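Local structure of methylaspartate ammonia-lyase (Citrobacter amalonaticus, 1KKO) at residues Q5-A10 with S54-L59; F15-Q20 with T360-E365; P269-G274 with K303-E308. The protein catalyses the reversible anti elimination of ammonia from (2S,3S)-3-methyl-L-aspartate, giving mesaconate, with magnesium as cofactor. One frame throughout, in Å; residues are numbered along the deposited sequence.

Interaction 1: residues Q5-A10 with S54-L59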
loop_
_atom_site.group_PDB
_atom_site.type_symbol
_atom_site.label_atom_id
_atom_site.label_comp_id
_atom_site.label_asym_id
_atom_site.label_seq_id
_atom_site.Cartn_x
_atom_site.Cartn_y
_atom_site.Cartn_z
ATOM N N GLN A 5 -28.041 -3.468 5.058
ATOM C CA GLN A 5 -27.773 -2.117 4.596
ATOM C C GLN A 5 -26.592 -2.127 3.653
ATOM O O GLN A 5 -25.642 -2.868 3.879
ATOM C CB GLN A 5 -27.451 -1.201 5.780
ATOM C CG GLN A 5 -27.358 0.255 5.390
ATOM C CD GLN A 5 -27.504 1.225 6.546
ATOM O OE1 GLN A 5 -27.566 0.821 7.713
ATOM N NE2 GLN A 5 -27.560 2.515 6.217
ATOM N N ALA A 6 -26.663 -1.307 2.611
ATOM C CA ALA A 6 -25.554 -1.152 1.662
ATOM C C ALA A 6 -25.081 0.300 1.699
ATOM O O ALA A 6 -25.903 1.221 1.658
ATOM C CB ALA A 6 -25.998 -1.517 0.270
ATOM N N LEU A 7 -23.764 0.493 1.777
ATOM C CA LEU A 7 -23.170 1.827 1.855
ATOM C C LEU A 7 -22.118 1.979 0.786
ATOM O O LEU A 7 -21.376 1.041 0.512
ATOM C CB LEU A 7 -22.488 2.052 3.208
ATOM C CG LEU A 7 -23.366 1.968 4.447
ATOM C CD1 LEU A 7 -22.561 2.453 5.634
ATOM C CD2 LEU A 7 -24.590 2.794 4.307
ATOM N N PHE A 8 -22.069 3.165 0.194
ATOM C CA PHE A 8 -21.105 3.516 -0.843
ATOM C C PHE A 8 -20.326 4.745 -0.390
ATOM O O PHE A 8 -20.927 5.765 -0.044
ATOM C CB PHE A 8 -21.823 3.808 -2.156
ATOM C CG PHE A 8 -22.575 2.623 -2.710
ATOM C CD1 PHE A 8 -21.898 1.561 -3.300
ATOM C CD2 PHE A 8 -23.958 2.565 -2.632
ATOM C CE1 PHE A 8 -22.572 0.472 -3.813
ATOM C CE2 PHE A 8 -24.636 1.461 -3.132
ATOM C CZ PHE A 8 -23.934 0.423 -3.728
ATOM N N THR A 9 -19.002 4.647 -0.376
ATOM C CA THR A 9 -18.172 5.765 0.054
ATOM C C THR A 9 -17.046 6.022 -0.929
ATOM O O THR A 9 -16.313 5.112 -1.343
ATOM C CB THR A 9 -17.619 5.532 1.466
ATOM O OG1 THR A 9 -16.856 4.350 1.515
ATOM C CG2 THR A 9 -18.699 5.204 2.419
ATOM N N ALA A 10 -16.902 7.283 -1.297
ATOM C CA ALA A 10 -15.844 7.717 -2.202
ATOM C C ALA A 10 -14.490 7.569 -1.542
ATOM O O ALA A 10 -14.358 7.747 -0.334
ATOM C CB ALA A 10 -16.052 9.176 -2.605
ATOM N N SER A 54 -15.918 2.513 -2.251
ATOM C CA SER A 54 -16.010 1.363 -1.381
ATOM C C SER A 54 -17.465 0.973 -1.202
ATOM O O SER A 54 -18.324 1.821 -0.999
ATOM C CB SER A 54 -15.418 1.650 -0.004
ATOM O OG SER A 54 -14.007 1.798 -0.027
ATOM N N VAL A 55 -17.700 -0.325 -1.281
ATOM C CA VAL A 55 -19.000 -0.926 -1.047
ATOM C C VAL A 55 -18.932 -1.655 0.286
ATOM O O VAL A 55 -18.033 -2.454 0.504
ATOM C CB VAL A 55 -19.317 -1.976 -2.148
ATOM C CG1 VAL A 55 -20.707 -2.561 -1.959
ATOM C CG2 VAL A 55 -19.179 -1.341 -3.526
ATOM N N GLN A 56 -19.851 -1.339 1.191
ATOM C CA GLN A 56 -19.945 -2.047 2.453
ATOM C C GLN A 56 -21.351 -2.602 2.558
ATOM O O GLN A 56 -22.326 -1.879 2.355
ATOM C CB GLN A 56 -19.661 -1.109 3.624
ATOM C CG GLN A 56 -18.235 -0.597 3.634
ATOM C CD GLN A 56 -17.958 0.280 4.828
ATOM O OE1 GLN A 56 -17.320 -0.167 5.780
ATOM N NE2 GLN A 56 -18.460 1.509 4.800
ATOM N N LEU A 57 -21.434 -3.884 2.885
ATOM C CA LEU A 57 -22.719 -4.549 3.025
ATOM C C LEU A 57 -22.825 -5.045 4.451
ATOM O O LEU A 57 -22.108 -5.947 4.858
ATOM C CB LEU A 57 -22.816 -5.730 2.063
ATOM C CG LEU A 57 -22.512 -5.439 0.593
ATOM C CD1 LEU A 57 -22.548 -6.715 -0.218
ATOM C CD2 LEU A 57 -23.468 -4.440 -0.012
ATOM N N ILE A 58 -23.702 -4.418 5.225
ATOM C CA ILE A 58 -23.939 -4.835 6.599
ATOM C C ILE A 58 -24.958 -5.947 6.524
ATOM O O ILE A 58 -26.056 -5.743 5.995
ATOM C CB ILE A 58 -24.488 -3.682 7.445
ATOM C CG1 ILE A 58 -23.535 -2.488 7.431
ATOM C CG2 ILE A 58 -24.715 -4.134 8.867
ATOM C CD1 ILE A 58 -24.105 -1.284 8.126
ATOM N N LEU A 59 -24.590 -7.111 7.044
ATOM C CA LEU A 59 -25.461 -8.288 7.006
ATOM C C LEU A 59 -26.307 -8.407 8.260
ATOM O O LEU A 59 -26.055 -7.735 9.250
ATOM C CB LEU A 59 -24.626 -9.549 6.872
ATOM C CG LEU A 59 -23.560 -9.545 5.771
ATOM C CD1 LEU A 59 -22.915 -10.915 5.679
ATOM C CD2 LEU A 59 -24.132 -9.142 4.420
HETATM O O HOH W 1 -13.367 4.466 -0.598
#
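The Phe8 ring meets Val55 at its edge: near the ring plane, CG2 of Val55 comes to 3.9 Å from Phe8 CE1, and CG1 of the same valine reaches that carbon too. The two side chains run side by side from one surface of the sheet. Phe8 CG stands anti to its own carbonyl carbon (chi1 -62°), which lets the far part of the ring lean across toward the neighbouring strand. On the same surface, Leu57 CD2 touches Ala6 CB at 3.9 Å.

Gln5, Leu7 and Thr9, with Ser54, Gln56 and Ile58, face the other way. There the extended Gln5 lies alongside Ile58, whose CD1 reaches both CB and OE1 of the glutamine, and Thr9 OG1 rests 3.4 Å from Ser54 CB. Six backbone hydrogen bonds join this antiparallel ladder, in which Gln5-Ile58, Leu7-Gln56 and Thr9-Ser54 are the hydrogen-bonded pairs. The Leu7 N to Gln56 O bond measures 2.8 Å and its return, Gln56 N to Leu7 O, 2.9 Å. In the non-hydrogen-bonded pairs between them, CA-H groups approach carbonyls, as Phe8 CA does Ser54 O at 3.3 Å. A water at the Thr9 end donates to both Thr9 O and Ser54 OG, and that hydroxyl is also hydrogen-bonded to Asp68 OD1 and to Arg404 of the second subunit.

This is a piece of the antiparallel sheet in the N-terminal region shared by the enolase superfamily. The amides of Gln5 and Gln56 find partners on the second subunit: Thr411 OG1 at Gln5 OE1 and the Arg404 carbonyl at Gln56 NE2, while its Leu408 packs on Leu7 and Ile58. Against the opposite surface, helix 86-101 covers Phe8 and helix 128-146 covers Val55 and Leu57, and strand 64-69 continues the sheet beyond 54-59.

Interaction 2: residues F15-Q20 with T360-E365; sequences FYFDDQ and TCNETE. With SO4 (sulfate ion), chain C.
Part of the substrate pocket of this enolase-superfamily enzyme is built where the N-terminal region meets the loop that follows barrel strand 354-357. Phe15 and Phe17 of the first lie against Cys361 and Asn362 of the second, and Thr360 and Cys361 belong to the binding site for 3-methylaspartate. Residues Thr360 to Glu363 form a type I beta turn, which also contains an ST turn, the Asn362 backbone N donating to Thr360 OG1 at 3.0 Å. At the start of the turn, Thr360 N donates to Glu363 OE1.

A sulfate, probably from the crystallisation liquor, occupies the pocket. It accepts from Thr360 OG1 through O1, at a short 2.5 Å, and, in a nearly straight bond of 171°, from Cys361 N through O3; Lys331, the proton acceptor, and Gln172 hold it as well. The ion may therefore mark where a carboxylate of the substrate sits.

Cys361 SG approaches the Phe15 ring obliquely, 4.3 Å from its centroid, as a sulfur-aromatic contact. Its position between backbone N and carbonyl carbon (chi1 59°) carries it to the phenylalanine, with SG 3.6 Å from Phe15 CD2. Tyr16 CD1 lies over the centre of one face of that ring.

Asn362 reaches across to 15-17 with both ends of its amide. OD1 is held chiefly by Ser13 OG; across the contact it takes a weak bond from Phe15 N, bent to 127°. The other end, ND2, stands over one face of the Phe17 ring toward its rim, the amide nearly perpendicular to the ring and ND2 just 3.1 Å from Phe17 CE1.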
loop_
_atom_site.group_PDB
_atom_site.type_symbol
_atom_site.label_atom_id
_atom_site.label_comp_id
_atom_site.label_asym_id
_atom_site.label_seq_id
_atom_site.Cartn_x
_atom_site.Cartn_y
_atom_site.Cartn_z
ATOM N N PHE A 15 -3.256 4.684 -7.351
ATOM C CA PHE A 15 -2.430 5.379 -8.310
ATOM C C PHE A 15 -3.217 6.521 -8.946
ATOM O O PHE A 15 -3.862 7.292 -8.231
ATOM C CB PHE A 15 -1.682 4.439 -9.287
ATOM C CG PHE A 15 -0.393 5.046 -9.792
ATOM C CD1 PHE A 15 0.603 5.403 -8.889
ATOM C CD2 PHE A 15 -0.203 5.318 -11.128
ATOM C CE1 PHE A 15 1.736 6.023 -9.306
ATOM C CE2 PHE A 15 0.971 5.929 -11.555
ATOM C CZ PHE A 15 1.928 6.278 -10.644
ATOM N N TYR A 16 -3.131 6.631 -10.265
ATOM C CA TYR A 16 -3.682 7.728 -11.049
ATOM C C TYR A 16 -4.348 7.168 -12.285
ATOM O O TYR A 16 -4.007 6.084 -12.759
ATOM C CB TYR A 16 -2.537 8.715 -11.454
ATOM C CG TYR A 16 -1.976 9.286 -10.196
ATOM C CD1 TYR A 16 -1.068 8.566 -9.448
ATOM C CD2 TYR A 16 -2.469 10.468 -9.666
ATOM C CE1 TYR A 16 -0.661 9.015 -8.219
ATOM C CE2 TYR A 16 -2.072 10.915 -8.441
ATOM C CZ TYR A 16 -1.182 10.176 -7.709
ATOM O OH TYR A 16 -0.800 10.579 -6.461
ATOM N N PHE A 17 -5.333 7.899 -12.783
ATOM C CA PHE A 17 -5.864 7.675 -14.119
ATOM C C PHE A 17 -5.013 8.511 -15.059
ATOM O O PHE A 17 -4.916 9.728 -14.879
ATOM C CB PHE A 17 -7.310 8.144 -14.228
ATOM C CG PHE A 17 -8.287 7.325 -13.435
ATOM C CD1 PHE A 17 -8.454 5.985 -13.711
ATOM C CD2 PHE A 17 -9.047 7.899 -12.435
ATOM C CE1 PHE A 17 -9.356 5.235 -12.990
ATOM C CE2 PHE A 17 -9.957 7.138 -11.736
ATOM C CZ PHE A 17 -10.094 5.812 -12.008
ATOM N N ASP A 18 -4.409 7.855 -16.046
ATOM C CA ASP A 18 -3.562 8.525 -17.021
ATOM C C ASP A 18 -4.160 8.375 -18.405
ATOM O O ASP A 18 -4.621 7.296 -18.786
ATOM C CB ASP A 18 -2.186 7.889 -17.049
ATOM C CG ASP A 18 -1.301 8.308 -15.905
ATOM O OD1 ASP A 18 -1.638 9.271 -15.182
ATOM O OD2 ASP A 18 -0.238 7.693 -15.681
ATOM N N ASP A 19 -4.134 9.471 -19.148
ATOM C CA ASP A 19 -4.601 9.481 -20.524
ATOM C C ASP A 19 -3.451 8.926 -21.369
ATOM O O ASP A 19 -2.545 9.659 -21.767
ATOM C CB ASP A 19 -4.971 10.907 -20.896
ATOM C CG ASP A 19 -5.529 11.026 -22.278
ATOM O OD1 ASP A 19 -5.258 10.142 -23.112
ATOM O OD2 ASP A 19 -6.238 12.003 -22.576
ATOM N N GLN A 20 -3.464 7.612 -21.593
ATOM C CA GLN A 20 -2.377 6.919 -22.271
ATOM C C GLN A 20 -2.145 7.483 -23.660
ATOM O O GLN A 20 -1.003 7.600 -24.098
ATOM C CB GLN A 20 -2.665 5.423 -22.384
ATOM C CG GLN A 20 -1.455 4.617 -22.756
ATOM C CD GLN A 20 -1.749 3.144 -22.832
ATOM O OE1 GLN A 20 -2.907 2.743 -22.845
ATOM N NE2 GLN A 20 -0.705 2.335 -22.889
ATOM N N THR A 360 -4.105 -3.813 -11.719
ATOM C CA THR A 360 -3.569 -2.488 -11.947
ATOM C C THR A 360 -2.981 -1.901 -10.691
ATOM O O THR A 360 -3.406 -2.208 -9.575
ATOM C CB THR A 360 -4.702 -1.588 -12.477
ATOM O OG1 THR A 360 -4.234 -0.239 -12.678
ATOM C CG2 THR A 360 -5.878 -1.500 -11.500
ATOM N N CYS A 361 -1.993 -1.038 -10.870
ATOM C CA CYS A 361 -1.500 -0.228 -9.763
ATOM C C CYS A 361 -2.592 0.693 -9.227
ATOM O O CYS A 361 -2.514 1.141 -8.093
ATOM C CB CYS A 361 -0.298 0.621 -10.179
ATOM S SG CYS A 361 -0.581 1.778 -11.527
ATOM N N ASN A 362 -3.625 0.941 -10.026
ATOM C CA ASN A 362 -4.652 1.907 -9.672
ATOM C C ASN A 362 -5.865 1.327 -8.972
ATOM O O ASN A 362 -6.904 1.957 -8.959
ATOM C CB ASN A 362 -5.115 2.688 -10.901
ATOM C CG ASN A 362 -5.875 3.936 -10.532
ATOM O OD1 ASN A 362 -5.503 4.647 -9.588
ATOM N ND2 ASN A 362 -6.935 4.221 -11.280
ATOM N N GLU A 363 -5.738 0.154 -8.367
ATOM C CA GLU A 363 -6.844 -0.402 -7.611
ATOM C C GLU A 363 -6.566 -0.226 -6.114
ATOM O O GLU A 363 -5.915 0.749 -5.743
ATOM C CB GLU A 363 -7.241 -1.806 -8.079
ATOM C CG GLU A 363 -6.195 -2.892 -8.030
ATOM C CD GLU A 363 -6.750 -4.169 -8.650
ATOM O OE1 GLU A 363 -6.269 -4.598 -9.725
ATOM O OE2 GLU A 363 -7.679 -4.738 -8.054
ATOM N N THR A 364 -7.096 -1.096 -5.255
ATOM C CA THR A 364 -7.053 -0.834 -3.815
ATOM C C THR A 364 -6.567 -2.015 -3.008
ATOM O O THR A 364 -6.366 -3.105 -3.510
ATOM C CB THR A 364 -8.431 -0.442 -3.259
ATOM O OG1 THR A 364 -9.275 -1.610 -3.203
ATOM C CG2 THR A 364 -9.137 0.567 -4.136
ATOM N N GLU A 365 -6.394 -1.779 -1.715
ATOM C CA GLU A 365 -5.992 -2.832 -0.807
ATOM C C GLU A 365 -7.073 -3.901 -0.712
ATOM O O GLU A 365 -6.770 -5.086 -0.620
ATOM C CB GLU A 365 -5.592 -2.263 0.561
ATOM C CG GLU A 365 -6.666 -2.126 1.639
ATOM C CD GLU A 365 -7.701 -1.033 1.429
ATOM O OE1 GLU A 365 -7.860 -0.514 0.306
ATOM O OE2 GLU A 365 -8.389 -0.716 2.423
HETATM S S SO4 C . -1.309 -0.966 -14.707
HETATM O O1 SO4 C . -2.743 -0.584 -14.702
HETATM O O2 SO4 C . -0.655 0.173 -15.456
HETATM O O3 SO4 C . -0.797 -1.048 -13.344
HETATM O O4 SO4 C . -1.023 -2.227 -15.433
#

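Interaction 3: residues P269-G274 with K303-E308; sequences PLYIEG and KIVADE
Lys303, Val305 and Tyr271 account for much of the surface buried here. Lys303, extended beyond CG, runs beside Tyr271: its CB sits over one ring face, 4.0 Å from the centroid, in a CH-pi contact, and CD comes within 3.4 Å of Tyr271 CZ. With the chain laid along the ring in this way, Lys303 NZ arrives at Tyr271 OH and donates to it at 3.2 Å. Glu354 fixes both groups, since one of its carboxylate oxygens binds the ammonium and the other the phenol.

Val305 enters from another direction. Its CG2 meets the edge of the same ring, 3.9 Å from Tyr271 CD2, while CB and CG1 press on Glu273. The strands 270-273 and 303-306 are parallel neighbours in the TIM barrel, the two ends of a beta-alpha-beta unit connected through helix 281-298. Four backbone hydrogen bonds join them, ending with Gly274 N to Val305 O at 3.0 Å.

At the end of 270-273 and just past that of 303-306 stand Glu273 and Asp307, two magnesium-binding residues, with Asp238 of the adjacent strand as the third. Extended with CG anti to the backbone N (chi1 -178°), Glu273 places OE2 3.6 Å from Asp307 OD2, the carboxylate planes being 58° apart. His236 and Gln329 each hold one oxygen of Glu273, His236 at OE1 and Gln329 at OE2.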
loop_
_atom_site.group_PDB
_atom_site.type_symbol
_atom_site.label_atom_id
_atom_site.label_comp_id
_atom_site.label_asym_id
_atom_site.label_seq_id
_atom_site.Cartn_x
_atom_site.Cartn_y
_atom_site.Cartn_z
ATOM N N PRO A 269 14.054 -17.758 -16.689
ATOM C CA PRO A 269 12.989 -17.764 -17.697
ATOM C C PRO A 269 12.578 -16.351 -18.055
ATOM O O PRO A 269 12.555 -15.490 -17.176
ATOM C CB PRO A 269 11.843 -18.497 -17.005
ATOM C CG PRO A 269 12.460 -19.252 -15.879
ATOM C CD PRO A 269 13.668 -18.484 -15.467
ATOM N N LEU A 270 12.270 -16.113 -19.322
ATOM C CA LEU A 270 11.931 -14.783 -19.790
ATOM C C LEU A 270 10.567 -14.754 -20.454
ATOM O O LEU A 270 10.240 -15.596 -21.292
ATOM C CB LEU A 270 13.003 -14.272 -20.759
ATOM C CG LEU A 270 12.780 -12.889 -21.372
ATOM C CD1 LEU A 270 12.828 -11.801 -20.300
ATOM C CD2 LEU A 270 13.819 -12.618 -22.455
ATOM N N TYR A 271 9.778 -13.758 -20.045
ATOM C CA TYR A 271 8.478 -13.477 -20.619
ATOM C C TYR A 271 8.458 -12.033 -21.108
ATOM O O TYR A 271 8.912 -11.130 -20.392
ATOM C CB TYR A 271 7.394 -13.612 -19.561
ATOM C CG TYR A 271 6.998 -15.021 -19.197
ATOM C CD1 TYR A 271 7.848 -15.845 -18.483
ATOM C CD2 TYR A 271 5.761 -15.521 -19.557
ATOM C CE1 TYR A 271 7.479 -17.147 -18.147
ATOM C CE2 TYR A 271 5.366 -16.810 -19.200
ATOM C CZ TYR A 271 6.229 -17.611 -18.494
ATOM O OH TYR A 271 5.838 -18.890 -18.142
ATOM N N ILE A 272 7.923 -11.824 -22.311
ATOM C CA ILE A 272 7.753 -10.484 -22.857
ATOM C C ILE A 272 6.268 -10.233 -23.065
ATOM O O ILE A 272 5.613 -10.940 -23.821
ATOM C CB ILE A 272 8.502 -10.325 -24.195
ATOM C CG1 ILE A 272 10.011 -10.515 -24.013
ATOM C CG2 ILE A 272 8.181 -8.958 -24.826
ATOM C CD1 ILE A 272 10.699 -9.494 -23.123
ATOM N N GLU A 273 5.743 -9.246 -22.350
ATOM C CA GLU A 273 4.332 -8.897 -22.433
ATOM C C GLU A 273 4.105 -7.763 -23.421
ATOM O O GLU A 273 4.898 -6.823 -23.498
ATOM C CB GLU A 273 3.795 -8.528 -21.041
ATOM C CG GLU A 273 2.311 -8.190 -21.031
ATOM C CD GLU A 273 1.701 -8.127 -19.644
ATOM O OE1 GLU A 273 2.438 -8.106 -18.644
ATOM O OE2 GLU A 273 0.460 -8.084 -19.559
ATOM N N GLY A 274 3.022 -7.873 -24.176
ATOM C CA GLY A 274 2.649 -6.843 -25.125
ATOM C C GLY A 274 3.689 -6.532 -26.185
ATOM O O GLY A 274 4.021 -5.378 -26.402
ATOM N N LYS A 303 8.810 -16.627 -23.784
ATOM C CA LYS A 303 7.360 -16.665 -23.911
ATOM C C LYS A 303 6.771 -15.267 -24.075
ATOM O O LYS A 303 7.374 -14.302 -23.643
ATOM C CB LYS A 303 6.758 -17.353 -22.687
ATOM C CG LYS A 303 7.068 -18.850 -22.638
ATOM C CD LYS A 303 6.533 -19.476 -21.369
ATOM C CE LYS A 303 6.792 -20.962 -21.291
ATOM N NZ LYS A 303 6.418 -21.466 -19.943
ATOM N N ILE A 304 5.610 -15.174 -24.714
ATOM C CA ILE A 304 4.931 -13.882 -24.851
ATOM C C ILE A 304 3.578 -13.904 -24.144
ATOM O O ILE A 304 2.922 -14.947 -24.008
ATOM C CB ILE A 304 4.816 -13.386 -26.325
ATOM C CG1 ILE A 304 3.999 -14.346 -27.187
ATOM C CG2 ILE A 304 6.209 -13.127 -26.898
ATOM C CD1 ILE A 304 3.592 -13.758 -28.534
ATOM N N VAL A 305 3.196 -12.716 -23.684
ATOM C CA VAL A 305 1.997 -12.507 -22.899
ATOM C C VAL A 305 1.071 -11.515 -23.600
ATOM O O VAL A 305 1.485 -10.403 -23.938
ATOM C CB VAL A 305 2.355 -11.923 -21.515
ATOM C CG1 VAL A 305 1.119 -11.888 -20.618
ATOM C CG2 VAL A 305 3.466 -12.712 -20.863
ATOM N N ALA A 306 -0.185 -11.901 -23.801
ATOM C CA ALA A 306 -1.193 -11.000 -24.339
ATOM C C ALA A 306 -1.679 -10.073 -23.247
ATOM O O ALA A 306 -1.757 -10.438 -22.081
ATOM C CB ALA A 306 -2.340 -11.765 -24.900
ATOM N N ASP A 307 -2.042 -8.865 -23.636
ATOM C CA ASP A 307 -2.570 -7.893 -22.687
ATOM C C ASP A 307 -3.540 -6.968 -23.422
ATOM O O ASP A 307 -4.755 -7.096 -23.275
ATOM C CB ASP A 307 -1.413 -7.134 -22.051
ATOM C CG ASP A 307 -1.859 -6.051 -21.112
ATOM O OD1 ASP A 307 -2.988 -6.101 -20.583
ATOM O OD2 ASP A 307 -1.108 -5.095 -20.833
ATOM N N GLU A 308 -3.004 -6.054 -24.227
ATOM C CA GLU A 308 -3.839 -5.133 -24.993
ATOM C C GLU A 308 -4.869 -5.897 -25.835
ATOM O O GLU A 308 -4.538 -6.868 -26.511
ATOM C CB GLU A 308 -2.984 -4.270 -25.930
ATOM C CG GLU A 308 -1.846 -3.481 -25.293
ATOM C CD GLU A 308 -0.515 -4.226 -25.240
ATOM O OE1 GLU A 308 -0.501 -5.481 -25.251
ATOM O OE2 GLU A 308 0.535 -3.541 -25.183
#

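The three contacts trace a path from the dimer interface to the barrel. Interactions 1 and 2 share strand 3-18, their centres about 22 Å apart, and both touch the second subunit; their segments alternate along the chain. Interaction 2 joins the two family regions, tying that strand to the loop after 354-357, and interaction 3 is nested in the long loop it closes. The centres of interactions 2 and 3 lie about 21 Å apart, with nearest atoms about 6 Å apart, so substrate-binding residues and magnesium ligands come near each other from distant parts of the sequence. Interaction 1, its centre about 38 Å from that of interaction 3, lies on the opposite side of the chain's centre, away from the annotated sites.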